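Local coordinates for putative DD-carboxypeptidase TP_0574 (Treponema pallidum, PDB 1O75), which binds penicillin and shows zinc-stimulated carboxypeptidase activity on synthetic depsipeptides, possibly acting as a D,D-carboxypeptidase that lowers peptidoglycan cross-linking, at residues 339-344 against 408-413; 344-349 against 387-392; 360-365 against 374-379. The protein carries 2 engineered substitutions. One frame throughout, in Å; residues are numbered along the deposited sequence.

In the fold
From the N terminus of this C-terminal beta domain, strand 340-344 enters contact 1, whose partner, strand 408-412, is the last strand of the chain; contact 1 therefore closes the longest loop, and both other contacts nest within it. Contact 2 follows at once, sharing Lys344: the turn after that strand meets the loop 387-392, and contact 3, the hairpin of 360-365 with 374-379, lies inside the loop so closed. Contact 1 faces the three-stranded sheet 340-344, 347-351 and 382-385 against the four-stranded one, contact 3 builds one side of the latter, and contact 2 brings Phe390 between the two sheets.

Contact 1 of 3, residues 339-344 against 408-413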
# COMPACT_ATOMS: atom_id res chain seq x y z
N ILE B 339 11.02 28.38 5.65
CA ILE B 339 10.80 28.36 4.21
C ILE B 339 9.43 28.90 3.79
O ILE B 339 8.45 28.76 4.52
CB ILE B 339 10.98 26.91 3.70
CG1 ILE B 339 10.66 26.80 2.21
CG2 ILE B 339 10.11 25.97 4.52
CD1 ILE B 339 11.65 27.50 1.33
N ASP B 340 9.37 29.51 2.61
CA ASP B 340 8.13 30.07 2.07
C ASP B 340 7.80 29.40 0.75
O ASP B 340 8.64 29.32 -0.14
CB ASP B 340 8.27 31.58 1.83
CG ASP B 340 8.56 32.35 3.10
OD1 ASP B 340 7.71 32.34 4.02
OD2 ASP B 340 9.64 32.97 3.17
N ILE B 341 6.56 28.93 0.64
CA ILE B 341 6.12 28.24 -0.57
C ILE B 341 4.85 28.87 -1.17
O ILE B 341 3.95 29.28 -0.45
CB ILE B 341 5.85 26.75 -0.28
CG1 ILE B 341 7.14 26.08 0.20
CG2 ILE B 341 5.32 26.06 -1.52
CD1 ILE B 341 6.92 24.71 0.81
N GLY B 342 4.80 28.93 -2.50
CA GLY B 342 3.64 29.50 -3.16
C GLY B 342 3.33 28.79 -4.47
O GLY B 342 4.25 28.42 -5.21
N LEU B 343 2.05 28.62 -4.76
CA LEU B 343 1.61 27.95 -5.99
C LEU B 343 0.77 28.88 -6.87
O LEU B 343 -0.24 29.43 -6.43
CB LEU B 343 0.81 26.69 -5.66
CG LEU B 343 1.56 25.56 -4.96
CD1 LEU B 343 0.55 24.55 -4.42
CD2 LEU B 343 2.54 24.92 -5.92
N LYS B 344 1.18 29.04 -8.13
CA LYS B 344 0.47 29.90 -9.06
C LYS B 344 0.54 29.32 -10.47
O LYS B 344 1.61 29.27 -11.09
CB LYS B 344 1.09 31.30 -9.04
CG LYS B 344 0.31 32.35 -9.82
CD LYS B 344 0.99 33.70 -9.70
CE LYS B 344 0.20 34.80 -10.39
NZ LYS B 344 0.87 36.13 -10.26
N VAL B 408 9.94 18.59 5.17
CA VAL B 408 8.98 19.55 5.68
C VAL B 408 7.77 19.57 4.77
O VAL B 408 7.90 19.47 3.55
CB VAL B 408 9.59 20.97 5.72
CG1 VAL B 408 8.50 22.00 5.86
CG2 VAL B 408 10.56 21.08 6.89
N ARG B 409 6.58 19.66 5.34
CA ARG B 409 5.40 19.75 4.51
C ARG B 409 4.55 20.93 4.95
O ARG B 409 4.42 21.22 6.14
CB ARG B 409 4.59 18.45 4.50
CG ARG B 409 4.19 17.90 5.84
CD ARG B 409 3.27 16.70 5.62
NE ARG B 409 3.85 15.67 4.76
CZ ARG B 409 3.19 14.61 4.31
NH1 ARG B 409 1.91 14.43 4.64
NH2 ARG B 409 3.79 13.72 3.54
N ALA B 410 4.00 21.64 3.97
CA ALA B 410 3.18 22.81 4.24
C ALA B 410 1.92 22.86 3.38
O ALA B 410 1.81 22.20 2.35
CB ALA B 410 4.02 24.06 4.01
N LYS B 411 0.96 23.66 3.83
CA LYS B 411 -0.30 23.85 3.13
C LYS B 411 -0.18 25.10 2.27
O LYS B 411 0.15 26.17 2.77
CB LYS B 411 -1.44 24.02 4.12
CG LYS B 411 -1.61 22.86 5.07
CD LYS B 411 -2.10 21.63 4.36
CE LYS B 411 -2.35 20.51 5.35
NZ LYS B 411 -2.87 19.29 4.67
N VAL B 412 -0.45 24.95 0.98
CA VAL B 412 -0.38 26.07 0.05
C VAL B 412 -1.67 26.14 -0.76
O VAL B 412 -2.18 25.11 -1.22
CB VAL B 412 0.83 25.92 -0.91
CG1 VAL B 412 0.85 27.05 -1.92
CG2 VAL B 412 2.12 25.90 -0.12
N VAL B 413 -2.20 27.35 -0.94
CA VAL B 413 -3.42 27.56 -1.71
C VAL B 413 -3.07 28.09 -3.11
O VAL B 413 -3.51 27.48 -4.12
CB VAL B 413 -4.37 28.55 -0.98
CG1 VAL B 413 -5.61 28.82 -1.84
CG2 VAL B 413 -4.78 27.98 0.37
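Val408 opens the contact by turning its CG1 methyl toward CG2 of Ile339, a light touch at 4.5 Å at the end where the two strands have drifted farthest apart. Two residues on, Ala410 presents its methyl to the end of Ile341, CD1 of the isoleucine stopping 4.4 Å from CB of the alanine. Between and beyond them, Arg409 and Lys411 belong to the other face of the strand: Arg409 forms a salt bridge with Glu399, while Lys411 NZ is hydrogen-bonded to Thr397 OG1 of its own chain and forms a salt bridge with Asp368 of the second subunit.

Val412 carries most of the packing, because its two methyls are divided between two partners. CG1, placed trans to the backbone N (chi1 177°), reaches CG of Leu343 at 3.5 Å and also lies 3.9 Å from CA of Gly342. CG2 goes the other way and meets CG2 of Ile341, again at 3.5 Å. Both carbon pairs are tighter than ordinary van der Waals contact, and the valine side chain crosses those of Ile341 and Leu343 at about a right angle, a wedge set between alternate residues of the facing strand.

No hydrogen bond joins the segments. The strand axes approach to 7.3 Å and cross at -41°, while each strand makes its backbone bonds within its own sheet, 340-344 to 347-351 and 408-412 to 396-401. Val398 continues the apolar layer, touching both Ile341 and Val412. Two sheets meeting face to face through aliphatic side chains, with their strands rotated against one another, are the hallmark of a beta sandwich.

Contact 2 of 3, residues 344-349 against 387-392; sequences KGKVLT and SADFTP
Phe390 sets the CD2 side of its ring against the carbonyl oxygen of Gly345, with Gly345 O 3.2 Å from CD2 and also near CB and CG. The approach is oblique to the ring. The same oxygen accepts the one hydrogen bond between the segments, from Phe390 N at 2.8 Å; the N-H points almost straight at it (175°), with the donor tilted modestly from the carbonyl plane. One backbone oxygen thus fixes the main chain of Phe390 while resting against its side chain.

The carbonyl is offered by a type II' beta turn from Lys344 to Val347, with Gly345 at its second position, where phi is positive. Reciprocal bonds between Lys344 and Val347 close the turn. Next along, Lys346 brings its backbone against segment 387-392, its CA lying 3.2 Å from Ala388 O in a CA-H...O contact. Its CG stands trans to the carbonyl carbon (chi1 -59°) and the chain beyond is extended, which carries it alongside Asp389, the two side chains pointing the same way. The resulting salt bridge, Lys346 NZ to Asp389 OD1, is long at 3.9 Å, and the position of that oxygen is less certain; electrostatic attraction here is probably modest at this exposed edge.

Phe390 is buried and sets its ring edge-to-face with that of Tyr396, whose hydroxyl oxygen is hydrogen-bonded to Thr391 N. Segment 387-392 belongs to the loop that leads from strand 382-385 to strand 396-401, and its phenylalanine fits between Leu343 on strand 340-344, Val365 on 362-367 and Val374 on 372-378.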
# COMPACT_ATOMS: atom_id res chain seq x y z
N LYS B 344 1.18 29.04 -8.13
CA LYS B 344 0.47 29.90 -9.06
C LYS B 344 0.54 29.32 -10.47
O LYS B 344 1.61 29.27 -11.09
CB LYS B 344 1.09 31.30 -9.04
CG LYS B 344 0.31 32.35 -9.82
CD LYS B 344 0.99 33.70 -9.70
CE LYS B 344 0.20 34.80 -10.39
NZ LYS B 344 0.87 36.13 -10.26
N GLY B 345 -0.61 28.88 -10.98
CA GLY B 345 -0.65 28.29 -12.30
C GLY B 345 0.17 27.01 -12.31
O GLY B 345 -0.24 26.00 -11.74
N LYS B 346 1.33 27.07 -12.97
CA LYS B 346 2.23 25.93 -13.05
C LYS B 346 3.54 26.31 -12.36
O LYS B 346 4.60 25.75 -12.65
CB LYS B 346 2.52 25.58 -14.52
CG LYS B 346 1.28 25.24 -15.34
CD LYS B 346 1.66 24.80 -16.75
CE LYS B 346 0.43 24.39 -17.55
NZ LYS B 346 0.75 24.05 -18.96
N VAL B 347 3.46 27.27 -11.44
CA VAL B 347 4.64 27.76 -10.76
C VAL B 347 4.67 27.55 -9.25
O VAL B 347 3.72 27.89 -8.54
CB VAL B 347 4.83 29.27 -11.02
CG1 VAL B 347 6.17 29.74 -10.48
CG2 VAL B 347 4.71 29.54 -12.52
N LEU B 348 5.78 27.01 -8.77
CA LEU B 348 5.99 26.78 -7.35
C LEU B 348 7.08 27.76 -6.91
O LEU B 348 8.22 27.69 -7.39
CB LEU B 348 6.43 25.33 -7.11
CG LEU B 348 7.07 24.93 -5.77
CD1 LEU B 348 6.26 25.47 -4.61
CD2 LEU B 348 7.17 23.41 -5.69
N THR B 349 6.73 28.67 -6.02
CA THR B 349 7.69 29.67 -5.56
C THR B 349 8.26 29.34 -4.18
O THR B 349 7.52 29.23 -3.20
CB THR B 349 7.05 31.08 -5.53
OG1 THR B 349 6.68 31.46 -6.86
CG2 THR B 349 8.03 32.10 -4.97
N SER B 387 5.24 20.40 -14.21
CA SER B 387 4.33 19.66 -15.09
C SER B 387 2.99 19.49 -14.41
O SER B 387 2.54 18.36 -14.19
CB SER B 387 4.90 18.27 -15.41
OG SER B 387 6.16 18.35 -16.05
N ALA B 388 2.35 20.60 -14.07
CA ALA B 388 1.06 20.52 -13.41
C ALA B 388 0.38 21.88 -13.33
O ALA B 388 1.03 22.93 -13.32
CB ALA B 388 1.22 19.93 -12.01
N ASP B 389 -0.94 21.85 -13.28
CA ASP B 389 -1.74 23.05 -13.19
C ASP B 389 -2.40 23.07 -11.83
O ASP B 389 -3.19 22.18 -11.50
CB ASP B 389 -2.81 23.05 -14.29
CG ASP B 389 -2.22 23.22 -15.67
OD1 ASP B 389 -1.80 24.36 -16.00
OD2 ASP B 389 -2.17 22.22 -16.43
N PHE B 390 -2.06 24.06 -11.02
CA PHE B 390 -2.62 24.16 -9.69
C PHE B 390 -3.92 24.95 -9.71
O PHE B 390 -3.95 26.14 -10.03
CB PHE B 390 -1.60 24.80 -8.74
CG PHE B 390 -0.31 24.03 -8.64
CD1 PHE B 390 -0.29 22.74 -8.13
CD2 PHE B 390 0.89 24.59 -9.10
CE1 PHE B 390 0.90 22.01 -8.08
CE2 PHE B 390 2.08 23.87 -9.05
CZ PHE B 390 2.09 22.57 -8.54
N THR B 391 -5.01 24.26 -9.36
CA THR B 391 -6.34 24.86 -9.33
C THR B 391 -6.42 26.00 -8.32
O THR B 391 -6.38 25.77 -7.10
CB THR B 391 -7.41 23.81 -8.96
OG1 THR B 391 -7.34 22.71 -9.88
CG2 THR B 391 -8.80 24.42 -9.00
N PRO B 392 -6.54 27.25 -8.81
CA PRO B 392 -6.64 28.41 -7.91
C PRO B 392 -7.72 28.19 -6.86
O PRO B 392 -8.77 27.60 -7.14
CB PRO B 392 -6.97 29.55 -8.87
CG PRO B 392 -6.18 29.17 -10.09
CD PRO B 392 -6.47 27.68 -10.22

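Contact 3 of 3, residues 360-365 against 374-379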
# COMPACT_ATOMS: atom_id res chain seq x y z
N ASP B 360 19.94 19.83 -3.95
CA ASP B 360 19.42 18.48 -4.10
C ASP B 360 18.04 18.32 -3.45
O ASP B 360 17.63 17.21 -3.10
CB ASP B 360 20.39 17.47 -3.49
CG ASP B 360 21.72 17.40 -4.23
OD1 ASP B 360 21.79 16.70 -5.27
OD2 ASP B 360 22.69 18.06 -3.79
N ALA B 361 17.33 19.43 -3.26
CA ALA B 361 16.00 19.38 -2.66
C ALA B 361 14.99 18.89 -3.69
O ALA B 361 15.21 19.02 -4.90
CB ALA B 361 15.60 20.75 -2.16
N ALA B 362 13.90 18.32 -3.22
CA ALA B 362 12.86 17.81 -4.10
C ALA B 362 11.50 18.00 -3.44
O ALA B 362 11.42 18.22 -2.22
CB ALA B 362 13.09 16.33 -4.39
N VAL B 363 10.43 17.94 -4.22
CA VAL B 363 9.10 18.12 -3.66
C VAL B 363 8.04 17.20 -4.24
O VAL B 363 8.20 16.64 -5.32
CB VAL B 363 8.58 19.57 -3.85
CG1 VAL B 363 9.61 20.58 -3.36
CG2 VAL B 363 8.25 19.80 -5.32
N ASP B 364 6.97 17.05 -3.48
CA ASP B 364 5.80 16.29 -3.90
C ASP B 364 4.71 17.35 -3.74
O ASP B 364 4.88 18.28 -2.95
CB ASP B 364 5.48 15.11 -2.96
CG ASP B 364 6.49 13.98 -3.04
OD1 ASP B 364 7.13 13.79 -4.09
OD2 ASP B 364 6.63 13.25 -2.03
N VAL B 365 3.63 17.23 -4.49
CA VAL B 365 2.54 18.18 -4.35
C VAL B 365 1.26 17.41 -4.57
O VAL B 365 1.11 16.72 -5.59
CB VAL B 365 2.60 19.32 -5.38
CG1 VAL B 365 1.41 20.25 -5.17
CG2 VAL B 365 3.92 20.08 -5.24
N VAL B 374 2.53 16.26 -8.46
CA VAL B 374 3.97 16.38 -8.61
C VAL B 374 4.66 15.34 -7.72
O VAL B 374 4.39 15.26 -6.53
CB VAL B 374 4.42 17.80 -8.17
CG1 VAL B 374 5.93 17.91 -8.18
CG2 VAL B 374 3.80 18.85 -9.09
N SER B 375 5.53 14.52 -8.32
CA SER B 375 6.25 13.50 -7.56
C SER B 375 7.75 13.65 -7.67
O SER B 375 8.31 13.59 -8.77
CB SER B 375 5.88 12.10 -8.04
OG SER B 375 4.65 11.68 -7.48
N ASP B 376 8.39 13.85 -6.52
CA ASP B 376 9.84 13.99 -6.45
C ASP B 376 10.45 14.89 -7.52
O ASP B 376 11.37 14.48 -8.22
CB ASP B 376 10.47 12.60 -6.53
CG ASP B 376 11.87 12.58 -5.99
OD1 ASP B 376 12.08 13.17 -4.90
OD2 ASP B 376 12.76 11.98 -6.63
N GLN B 377 9.93 16.10 -7.65
CA GLN B 377 10.45 17.04 -8.64
C GLN B 377 11.54 17.91 -8.05
O GLN B 377 11.32 18.60 -7.05
CB GLN B 377 9.32 17.93 -9.18
CG GLN B 377 8.41 17.23 -10.15
CD GLN B 377 9.17 16.61 -11.30
OE1 GLN B 377 9.89 17.30 -12.03
NE2 GLN B 377 9.04 15.30 -11.46
N ALA B 378 12.72 17.87 -8.67
CA ALA B 378 13.85 18.66 -8.22
C ALA B 378 13.43 20.12 -8.16
O ALA B 378 12.63 20.58 -8.98
CB ALA B 378 15.03 18.50 -9.16
N VAL B 379 13.95 20.85 -7.19
CA VAL B 379 13.59 22.25 -7.03
C VAL B 379 14.74 23.09 -6.49
O VAL B 379 15.68 22.57 -5.88
CB VAL B 379 12.36 22.39 -6.11
CG1 VAL B 379 12.34 23.74 -5.43
CG2 VAL B 379 11.09 22.21 -6.93
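Val363 and Val365 pair with the returning strand of an antiparallel beta hairpin interrupted by a G1 beta bulge. Val363 faces both Asp376 and Gln377, and its bonds go to the latter: Gln377 N donates to Val363 O at 3.0 Å, and Val363 N returns a bond to Gln377 O. Beyond the bulge, where the register has shifted by one residue, Val365 and Val374 exchange bonds in both directions, Val374 N reaching a lone pair of Val365 O at 3.2 Å.

On the inner face the valines form an apolar row. CB of Val365 lies 3.7 Å from CB of Val374, while Val363 directs CG2 to Val379 CG2 at 4.1 Å and to Val374 CG1 on its other flank. Val363 chi1 (-52°) sets CG2 between the backbone N and carbonyl carbon, where it can meet both. Leu348, Ile350 and Phe390 continue this layer outward into the facing sheet and its loop.

The opposite face, where Ala362 and Ala378 point, also carries charge. Arg401, on the neighbouring strand 396-401, makes salt bridges to both Asp364 and Asp376, whose OD1 atoms stand 5.1 Å apart; its charge probably eases the repulsion between the carboxylates. Asp364 in turn secures the bulge itself: its OD1 receives Asp376 N at 2.7 Å, nearly straight (169°), the amide meeting the oxygen almost along its C-O bond.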